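Local coordinates for glycoside hydrolase family protein (Novosphingobium sp. PP1Y, PDB 6Q2F) that probably hydrolyses terminal alpha-L-rhamnose residues from glycosides and carries a bound sodium ion, at residues E138-V144 with T460-K466; F89-L93 with H453-P457; V492-V497 with E575-K579. One frame throughout, in Å; residues are numbered along the deposited sequence.

Contact 1 (E138-V144 with T460-K466); sequences ETGGPWV and TGLEVDK
Gly140 and Glu463 face each other in a single beta bridge between two antiparallel stretches of the chain, flanked by hydrogen bonds from Val464 N to Thr139 O (2.9 Å) and from Gly141 N to Leu462 O (3.2 Å). A CB on Gly140 would collide with Glu463 CA and Leu462 O. Glu463 starts out away from the bridge, but a bend at chi2 (-76°) swings its carboxylate back over the other loop. There it takes two consecutive backbone N-H groups on the syn side of its oxygens: Glu138 N gives to OE2 (2.8 Å) and Thr139 N to OE1 (2.9 Å). Segment 138-144 follows strand 127-131 of a (beta/alpha)8 barrel, at its C-terminal end, and 460-466 leads into helix 469-487; the side chain of Glu138 lies about 8 Å from the bound sodium. Lys466, its chain bent twice, brings NZ to Glu463 OE1 in a salt bridge of 2.7 Å, met nearly head-on. The same ammonium gives to Thr139 OG1 (2.8 Å) and to Val464 O, with a weaker bond to Thr139 O; that hydroxyl also bonds His565. Val144 spreads its two methyls against Leu462 and Val464, CG2 resting 3.2 Å from Leu462 O.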
loop_
_atom_site.group_PDB
_atom_site.type_symbol
_atom_site.label_atom_id
_atom_site.label_comp_id
_atom_site.label_asym_id
_atom_site.label_seq_id
_atom_site.Cartn_x
_atom_site.Cartn_y
_atom_site.Cartn_z
ATOM N N GLU A 138 -13.567 5.499 -2.483
ATOM C CA GLU A 138 -13.325 4.704 -1.305
ATOM C C GLU A 138 -14.679 4.302 -0.753
ATOM O O GLU A 138 -15.080 3.193 -0.888
ATOM C CB GLU A 138 -12.567 5.508 -0.275
ATOM C CG GLU A 138 -12.371 4.808 1.055
ATOM C CD GLU A 138 -11.466 3.608 0.962
ATOM O OE1 GLU A 138 -11.552 2.741 1.801
ATOM O OE2 GLU A 138 -10.693 3.534 0.026
ATOM N N THR A 139 -15.372 5.242 -0.142
ATOM C CA THR A 139 -16.701 5.056 0.399
ATOM C C THR A 139 -17.414 6.370 0.217
ATOM O O THR A 139 -17.440 7.200 1.069
ATOM C CB THR A 139 -16.723 4.604 1.871
ATOM O OG1 THR A 139 -15.774 5.327 2.623
ATOM C CG2 THR A 139 -16.443 3.168 1.997
ATOM N N GLY A 140 -17.990 6.531 -0.949
ATOM C CA GLY A 140 -18.619 7.774 -1.340
ATOM C C GLY A 140 -19.634 7.517 -2.437
ATOM O O GLY A 140 -19.528 6.555 -3.211
ATOM N N GLY A 141 -20.633 8.397 -2.486
ATOM C CA GLY A 141 -21.662 8.342 -3.494
ATOM C C GLY A 141 -22.693 9.421 -3.235
ATOM O O GLY A 141 -22.688 10.070 -2.185
ATOM N N PRO A 142 -23.597 9.655 -4.195
ATOM C CA PRO A 142 -24.539 10.773 -4.041
ATOM C C PRO A 142 -25.532 10.588 -2.909
ATOM O O PRO A 142 -26.255 11.535 -2.601
ATOM C CB PRO A 142 -25.262 10.842 -5.399
ATOM C CG PRO A 142 -25.066 9.515 -6.002
ATOM C CD PRO A 142 -23.741 8.974 -5.485
ATOM N N TRP A 143 -25.611 9.416 -2.292
ATOM C CA TRP A 143 -26.498 9.278 -1.144
ATOM C C TRP A 143 -25.850 9.768 0.148
ATOM O O TRP A 143 -26.459 9.682 1.225
ATOM C CB TRP A 143 -26.966 7.818 -1.027
ATOM C CG TRP A 143 -25.875 6.796 -0.987
ATOM C CD1 TRP A 143 -25.336 6.236 0.132
ATOM C CD2 TRP A 143 -25.223 6.162 -2.103
ATOM N NE1 TRP A 143 -24.389 5.307 -0.208
ATOM C CE2 TRP A 143 -24.291 5.249 -1.574
ATOM C CE3 TRP A 143 -25.330 6.292 -3.491
ATOM C CZ2 TRP A 143 -23.459 4.473 -2.382
ATOM C CZ3 TRP A 143 -24.508 5.525 -4.296
ATOM C CH2 TRP A 143 -23.593 4.613 -3.739
ATOM N N VAL A 144 -24.639 10.303 0.066
ATOM C CA VAL A 144 -23.994 10.938 1.207
ATOM C C VAL A 144 -24.476 12.386 1.266
ATOM O O VAL A 144 -24.122 13.202 0.412
ATOM C CB VAL A 144 -22.469 10.871 1.098
ATOM C CG1 VAL A 144 -21.827 11.558 2.287
ATOM C CG2 VAL A 144 -22.006 9.412 0.997
ATOM N N THR A 460 -21.647 9.372 -8.522
ATOM C CA THR A 460 -20.515 10.099 -7.968
ATOM C C THR A 460 -21.043 11.073 -6.932
ATOM O O THR A 460 -22.007 11.796 -7.203
ATOM C CB THR A 460 -19.768 10.869 -9.066
ATOM O OG1 THR A 460 -19.099 9.947 -9.925
ATOM C CG2 THR A 460 -18.743 11.805 -8.463
ATOM N N GLY A 461 -20.425 11.090 -5.760
ATOM C CA GLY A 461 -20.820 12.034 -4.731
ATOM C C GLY A 461 -19.829 11.995 -3.589
ATOM O O GLY A 461 -18.801 11.324 -3.654
ATOM N N LEU A 462 -20.163 12.708 -2.526
ATOM C CA LEU A 462 -19.204 12.942 -1.454
ATOM C C LEU A 462 -18.697 11.643 -0.835
ATOM O O LEU A 462 -19.471 10.725 -0.551
ATOM C CB LEU A 462 -19.848 13.807 -0.376
ATOM C CG LEU A 462 -20.250 15.193 -0.872
ATOM C CD1 LEU A 462 -21.048 15.919 0.219
ATOM C CD2 LEU A 462 -18.992 15.987 -1.240
ATOM N N GLU A 463 -17.384 11.578 -0.632
ATOM C CA GLU A 463 -16.826 10.625 0.309
ATOM C C GLU A 463 -17.430 10.865 1.690
ATOM O O GLU A 463 -17.457 11.993 2.179
ATOM C CB GLU A 463 -15.298 10.774 0.334
ATOM C CG GLU A 463 -14.604 10.276 -0.956
ATOM C CD GLU A 463 -14.530 8.752 -1.017
ATOM O OE1 GLU A 463 -14.738 8.108 0.036
ATOM O OE2 GLU A 463 -14.260 8.200 -2.108
ATOM N N VAL A 464 -17.935 9.802 2.313
ATOM C CA VAL A 464 -18.533 9.936 3.636
ATOM C C VAL A 464 -17.452 10.303 4.657
ATOM O O VAL A 464 -16.281 9.922 4.528
ATOM C CB VAL A 464 -19.262 8.643 4.056
ATOM C CG1 VAL A 464 -18.257 7.508 4.358
ATOM C CG2 VAL A 464 -20.127 8.895 5.306
ATOM N N ASP A 465 -17.842 11.073 5.665
ATOM C CA ASP A 465 -16.960 11.483 6.751
ATOM C C ASP A 465 -16.356 10.252 7.427
ATOM O O ASP A 465 -17.053 9.506 8.114
ATOM C CB ASP A 465 -17.757 12.350 7.745
ATOM C CG ASP A 465 -16.935 12.764 8.970
ATOM O OD1 ASP A 465 -15.807 12.247 9.143
ATOM O OD2 ASP A 465 -17.426 13.606 9.753
ATOM N N LYS A 466 -15.058 10.023 7.213
ATOM C CA LYS A 466 -14.420 8.784 7.636
ATOM C C LYS A 466 -14.251 8.691 9.151
ATOM O O LYS A 466 -13.925 7.609 9.655
ATOM C CB LYS A 466 -13.055 8.653 6.948
ATOM C CG LYS A 466 -13.090 8.859 5.419
ATOM C CD LYS A 466 -13.565 7.598 4.701
ATOM C CE LYS A 466 -13.670 7.835 3.176
ATOM N NZ LYS A 466 -15.086 8.014 2.701
HETATM O O HOH W 1 -23.020 13.546 -2.260
#

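Contact 2 (F89-L93 with H453-P457); sequences FDANL and HPAPP
Asn92 carries its CG opposite its own backbone N (chi1 -170°), which sends the side chain out along the backbone of Ala455 and Pro456, while Leu93, its CG turned away from its carbonyl carbon, brings its branched end down to the ring of Pro454. The residues stand where strand 85-91 of the (beta/alpha)8 barrel runs out at its C-terminal end, and Asn92 is the centre of an inverse gamma turn that bends the chain over the proline-rich loop 453-457. CB of Asn92 sits 3.2 Å from Pro454 O. Beyond it, the amide lies over the peptide joining Ala455 to Pro456, the two planes within about 20° of parallel, with Asn92 CG 3.6 Å from Pro456 N. With an alanine here CB would remain, but the Ala455-Pro456 peptide and the flank of the Pro456 ring would probably lose their cover. Pro454, which follows a cis peptide bond, packs against Leu93: its CB touches Leu93 CD2 at 3.7 Å, and its CG lies more loosely by Ala91 CB. Asp90 lies at the margin, its OD1 hydrogen-bonded to Trp110. One hydrogen bond joins the backbones, from Asn92 N to Pro454 O, short at 2.6 Å and reaching the oxygen from above its carbonyl plane, 44° out of it.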
loop_
_atom_site.group_PDB
_atom_site.type_symbol
_atom_site.label_atom_id
_atom_site.label_comp_id
_atom_site.label_asym_id
_atom_site.label_seq_id
_atom_site.Cartn_x
_atom_site.Cartn_y
_atom_site.Cartn_z
ATOM N N PHE A 89 -15.313 -4.298 -10.426
ATOM C CA PHE A 89 -15.372 -2.841 -10.386
ATOM C C PHE A 89 -16.128 -2.359 -11.605
ATOM O O PHE A 89 -15.863 -2.823 -12.727
ATOM C CB PHE A 89 -13.984 -2.195 -10.405
ATOM C CG PHE A 89 -13.077 -2.661 -9.315
ATOM C CD1 PHE A 89 -13.116 -2.058 -8.077
ATOM C CD2 PHE A 89 -12.181 -3.702 -9.533
ATOM C CE1 PHE A 89 -12.267 -2.481 -7.063
ATOM C CE2 PHE A 89 -11.335 -4.134 -8.521
ATOM C CZ PHE A 89 -11.373 -3.522 -7.293
ATOM N N ASP A 90 -17.066 -1.436 -11.396
ATOM C CA ASP A 90 -17.638 -0.698 -12.523
ATOM C C ASP A 90 -16.813 0.573 -12.673
ATOM O O ASP A 90 -17.001 1.529 -11.924
ATOM C CB ASP A 90 -19.116 -0.395 -12.320
ATOM C CG ASP A 90 -19.770 0.145 -13.587
ATOM O OD1 ASP A 90 -19.927 -0.653 -14.542
ATOM O OD2 ASP A 90 -20.098 1.350 -13.640
ATOM N N ALA A 91 -15.902 0.587 -13.644
ATOM C CA ALA A 91 -14.890 1.636 -13.770
ATOM C C ALA A 91 -15.250 2.584 -14.907
ATOM O O ALA A 91 -15.269 2.175 -16.074
ATOM C CB ALA A 91 -13.506 1.028 -14.010
ATOM N N ASN A 92 -15.502 3.852 -14.570
ATOM C CA ASN A 92 -15.936 4.852 -15.545
ATOM C C ASN A 92 -14.731 5.590 -16.129
ATOM O O ASN A 92 -14.593 6.803 -16.016
ATOM C CB ASN A 92 -16.915 5.824 -14.897
ATOM C CG ASN A 92 -17.596 6.742 -15.918
ATOM O OD1 ASN A 92 -17.343 7.949 -15.958
ATOM N ND2 ASN A 92 -18.462 6.167 -16.739
ATOM N N LEU A 93 -13.835 4.821 -16.740
ATOM C CA LEU A 93 -12.688 5.364 -17.454
ATOM C C LEU A 93 -12.987 5.330 -18.945
ATOM O O LEU A 93 -13.462 4.312 -19.460
ATOM C CB LEU A 93 -11.417 4.567 -17.154
ATOM C CG LEU A 93 -10.946 4.545 -15.701
ATOM C CD1 LEU A 93 -9.569 3.927 -15.615
ATOM C CD2 LEU A 93 -10.902 5.965 -15.141
ATOM N N HIS A 453 -14.303 7.655 -6.947
ATOM C CA HIS A 453 -13.874 7.526 -8.360
ATOM C C HIS A 453 -13.629 6.057 -8.728
ATOM O O HIS A 453 -13.381 5.238 -7.839
ATOM C CB HIS A 453 -12.573 8.285 -8.636
ATOM C CG HIS A 453 -12.586 9.721 -8.230
ATOM N ND1 HIS A 453 -13.010 10.729 -9.073
ATOM C CD2 HIS A 453 -12.198 10.327 -7.079
ATOM C CE1 HIS A 453 -12.895 11.891 -8.456
ATOM N NE2 HIS A 453 -12.401 11.677 -7.248
ATOM N N PRO A 454 -13.699 5.699 -10.029
ATOM C CA PRO A 454 -14.233 6.443 -11.172
ATOM C C PRO A 454 -15.606 5.909 -11.570
ATOM O O PRO A 454 -15.745 4.805 -12.111
ATOM C CB PRO A 454 -13.200 6.179 -12.267
ATOM C CG PRO A 454 -12.571 4.780 -11.880
ATOM C CD PRO A 454 -13.063 4.444 -10.481
ATOM N N ALA A 455 -16.623 6.693 -11.257
ATOM C CA ALA A 455 -18.022 6.380 -11.470
ATOM C C ALA A 455 -18.636 7.421 -12.393
ATOM O O ALA A 455 -18.096 8.525 -12.546
ATOM C CB ALA A 455 -18.785 6.370 -10.139
ATOM N N PRO A 456 -19.758 7.107 -13.022
ATOM C CA PRO A 456 -20.487 8.127 -13.778
ATOM C C PRO A 456 -21.025 9.189 -12.837
ATOM O O PRO A 456 -21.143 8.945 -11.623
ATOM C CB PRO A 456 -21.622 7.334 -14.440
ATOM C CG PRO A 456 -21.776 6.130 -13.602
ATOM C CD PRO A 456 -20.408 5.790 -13.104
ATOM N N PRO A 457 -21.336 10.382 -13.352
ATOM C CA PRO A 457 -21.820 11.461 -12.474
ATOM C C PRO A 457 -22.965 11.063 -11.562
ATOM O O PRO A 457 -22.957 11.443 -10.386
ATOM C CB PRO A 457 -22.241 12.542 -13.475
ATOM C CG PRO A 457 -21.325 12.310 -14.654
ATOM C CD PRO A 457 -21.180 10.832 -14.752
#

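Contact 3 (V492-V497 with E575-K579); sequences VGKRGV and ENDLK
Lys494 and Asp577 meet at a flat group: the methylene CG of the lysine rests over one face of the Asp577 carboxylate, 4.1 Å from Asp577 CG, while a water near Val492 O lies within weak hydrogen-bonding range of Asp577 OD2. No salt bridge forms, Lys494 NZ standing 5.6 Å from Asp577 OD1, although the opposite charges may still attract at that range. The other flat groups are peptides. Gly493 CA packs 3.3 Å from Asn576 O and makes a CA-H...O contact with Asp577 O, so the glycine packs against two neighbouring carbonyls of segment 575-579. A side chain could not follow it: a CB there would strike Asn576 O and, at these backbone angles, the carbonyl oxygen of Val492. Asp577, with positive phi, is the C-prime residue of the Schellman motif that ends helix 543-575, and both segments lead into neighbouring parallel strands of the (beta/alpha)8 barrel, 497-502 and 579-582, at their N-terminal ends. The carbonyl oxygens of Gly493 and Asp577 approach to 3.2 Å although both are acceptors; Arg498 NE gives a hydrogen bond to the former. Leu578, with CG opposite its carbonyl carbon (chi1 -62°), brings CD2 to the loop 492-497, 3.3 Å from Val497 O. That methyl also lies against Gly493 N, flanking the backbone bond from Gly493 N to Val497 O, and brushes the CG1 methyls of Val492 and Val497. A second water lies 2.8 Å from both Val492 O and Asn576 O.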
loop_
_atom_site.group_PDB
_atom_site.type_symbol
_atom_site.label_atom_id
_atom_site.label_comp_id
_atom_site.label_asym_id
_atom_site.label_seq_id
_atom_site.Cartn_x
_atom_site.Cartn_y
_atom_site.Cartn_z
ATOM N N VAL A 492 -26.311 -11.873 -1.922
ATOM C CA VAL A 492 -25.416 -11.009 -1.173
ATOM C C VAL A 492 -25.270 -11.611 0.222
ATOM O O VAL A 492 -26.261 -11.755 0.952
ATOM C CB VAL A 492 -25.926 -9.558 -1.090
ATOM C CG1 VAL A 492 -24.956 -8.729 -0.283
ATOM C CG2 VAL A 492 -26.103 -8.954 -2.505
ATOM N N GLY A 493 -24.042 -11.965 0.592
ATOM C CA GLY A 493 -23.817 -12.563 1.902
ATOM C C GLY A 493 -23.223 -13.949 1.772
ATOM O O GLY A 493 -22.058 -14.079 1.393
ATOM N N LYS A 494 -24.014 -14.983 2.060
ATOM C CA LYS A 494 -23.511 -16.352 2.027
ATOM C C LYS A 494 -23.391 -16.903 0.612
ATOM O O LYS A 494 -22.699 -17.904 0.408
ATOM C CB LYS A 494 -24.415 -17.257 2.855
ATOM C CG LYS A 494 -24.404 -16.869 4.333
ATOM C CD LYS A 494 -25.117 -17.895 5.194
ATOM C CE LYS A 494 -24.422 -18.024 6.539
ATOM N NZ LYS A 494 -24.930 -19.185 7.322
ATOM N N ARG A 495 -24.031 -16.263 -0.364
ATOM C CA ARG A 495 -24.007 -16.715 -1.742
ATOM C C ARG A 495 -23.863 -15.499 -2.643
ATOM O O ARG A 495 -24.245 -14.387 -2.267
ATOM C CB ARG A 495 -25.278 -17.507 -2.073
ATOM C CG ARG A 495 -25.305 -18.913 -1.431
ATOM C CD ARG A 495 -26.631 -19.617 -1.688
ATOM N NE ARG A 495 -26.714 -20.188 -3.032
ATOM C CZ ARG A 495 -27.855 -20.461 -3.668
ATOM N NH1 ARG A 495 -29.027 -20.199 -3.095
ATOM N NH2 ARG A 495 -27.826 -20.981 -4.890
ATOM N N GLY A 496 -23.306 -15.716 -3.832
ATOM C CA GLY A 496 -23.156 -14.641 -4.798
ATOM C C GLY A 496 -22.045 -13.686 -4.408
ATOM O O GLY A 496 -20.862 -14.039 -4.488
ATOM N N VAL A 497 -22.404 -12.464 -4.017
ATOM C CA VAL A 497 -21.424 -11.505 -3.507
ATOM C C VAL A 497 -21.036 -11.939 -2.092
ATOM O O VAL A 497 -21.874 -11.966 -1.188
ATOM C CB VAL A 497 -21.978 -10.075 -3.525
ATOM C CG1 VAL A 497 -20.923 -9.080 -3.052
ATOM C CG2 VAL A 497 -22.450 -9.700 -4.922
ATOM N N GLU A 575 -22.505 -7.995 9.598
ATOM C CA GLU A 575 -23.942 -8.063 9.814
ATOM C C GLU A 575 -24.670 -8.561 8.579
ATOM O O GLU A 575 -25.763 -9.110 8.705
ATOM C CB GLU A 575 -24.477 -6.687 10.240
ATOM C CG GLU A 575 -24.041 -6.292 11.668
ATOM C CD GLU A 575 -24.007 -4.785 11.870
ATOM O OE1 GLU A 575 -24.687 -4.068 11.099
ATOM O OE2 GLU A 575 -23.274 -4.323 12.761
ATOM N N ASN A 576 -24.073 -8.402 7.395
ATOM C CA ASN A 576 -24.647 -8.861 6.138
ATOM C C ASN A 576 -23.972 -10.127 5.604
ATOM O O ASN A 576 -24.106 -10.437 4.416
ATOM C CB ASN A 576 -24.581 -7.746 5.098
ATOM C CG ASN A 576 -25.579 -6.621 5.390
ATOM O OD1 ASN A 576 -26.727 -6.680 4.972
ATOM N ND2 ASN A 576 -25.124 -5.586 6.121
ATOM N N ASP A 577 -23.240 -10.858 6.453
ATOM C CA ASP A 577 -22.583 -12.119 6.072
ATOM C C ASP A 577 -21.528 -11.927 4.989
ATOM O O ASP A 577 -21.263 -12.840 4.212
ATOM C CB ASP A 577 -23.599 -13.173 5.613
ATOM C CG ASP A 577 -24.602 -13.518 6.678
ATOM O OD1 ASP A 577 -24.196 -13.698 7.836
ATOM O OD2 ASP A 577 -25.800 -13.608 6.345
ATOM N N LEU A 578 -20.936 -10.745 4.930
ATOM C CA LEU A 578 -19.866 -10.448 3.994
ATOM C C LEU A 578 -18.521 -10.432 4.719
ATOM O O LEU A 578 -18.438 -10.087 5.902
ATOM C CB LEU A 578 -20.100 -9.091 3.324
ATOM C CG LEU A 578 -21.371 -8.952 2.464
ATOM C CD1 LEU A 578 -21.651 -7.488 2.107
ATOM C CD2 LEU A 578 -21.207 -9.759 1.173
ATOM N N LYS A 579 -17.465 -10.799 3.992
ATOM C CA LYS A 579 -16.096 -10.586 4.449
ATOM C C LYS A 579 -15.551 -9.291 3.863
ATOM O O LYS A 579 -16.071 -8.758 2.883
ATOM C CB LYS A 579 -15.196 -11.756 4.049
ATOM C CG LYS A 579 -15.667 -13.105 4.512
ATOM C CD LYS A 579 -14.760 -14.217 3.981
ATOM C CE LYS A 579 -15.426 -15.592 4.088
ATOM N NZ LYS A 579 -16.451 -15.825 3.010
HETATM O O HOH W 2 -26.703 -10.398 3.386
HETATM O O HOH W 3 -26.957 -13.661 3.162
#

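In the fold
All three contacts belong to one (beta/alpha)8 barrel but occupy its two ends. Contacts 1 and 2, with centres 13 Å apart, touch through Thr460 and Ala455 on the C-terminal side, where the sodium is bound; the centre of contact 3 lies about 22 and 23 Å from theirs, at the N-terminal ends of strands 497-502 and 579-582. Along the chain contacts 1 and 2 interleave, in the order 89-93, 138-144, 453-457, 460-466, and contact 3 follows. Between residues 144 and 453 the chain leaves the barrel to build antiparallel sheets, so the first two contacts tie its return to the loops it left. Helices 469-487 and 543-575 run from the surroundings of contact 1 to those of contact 3.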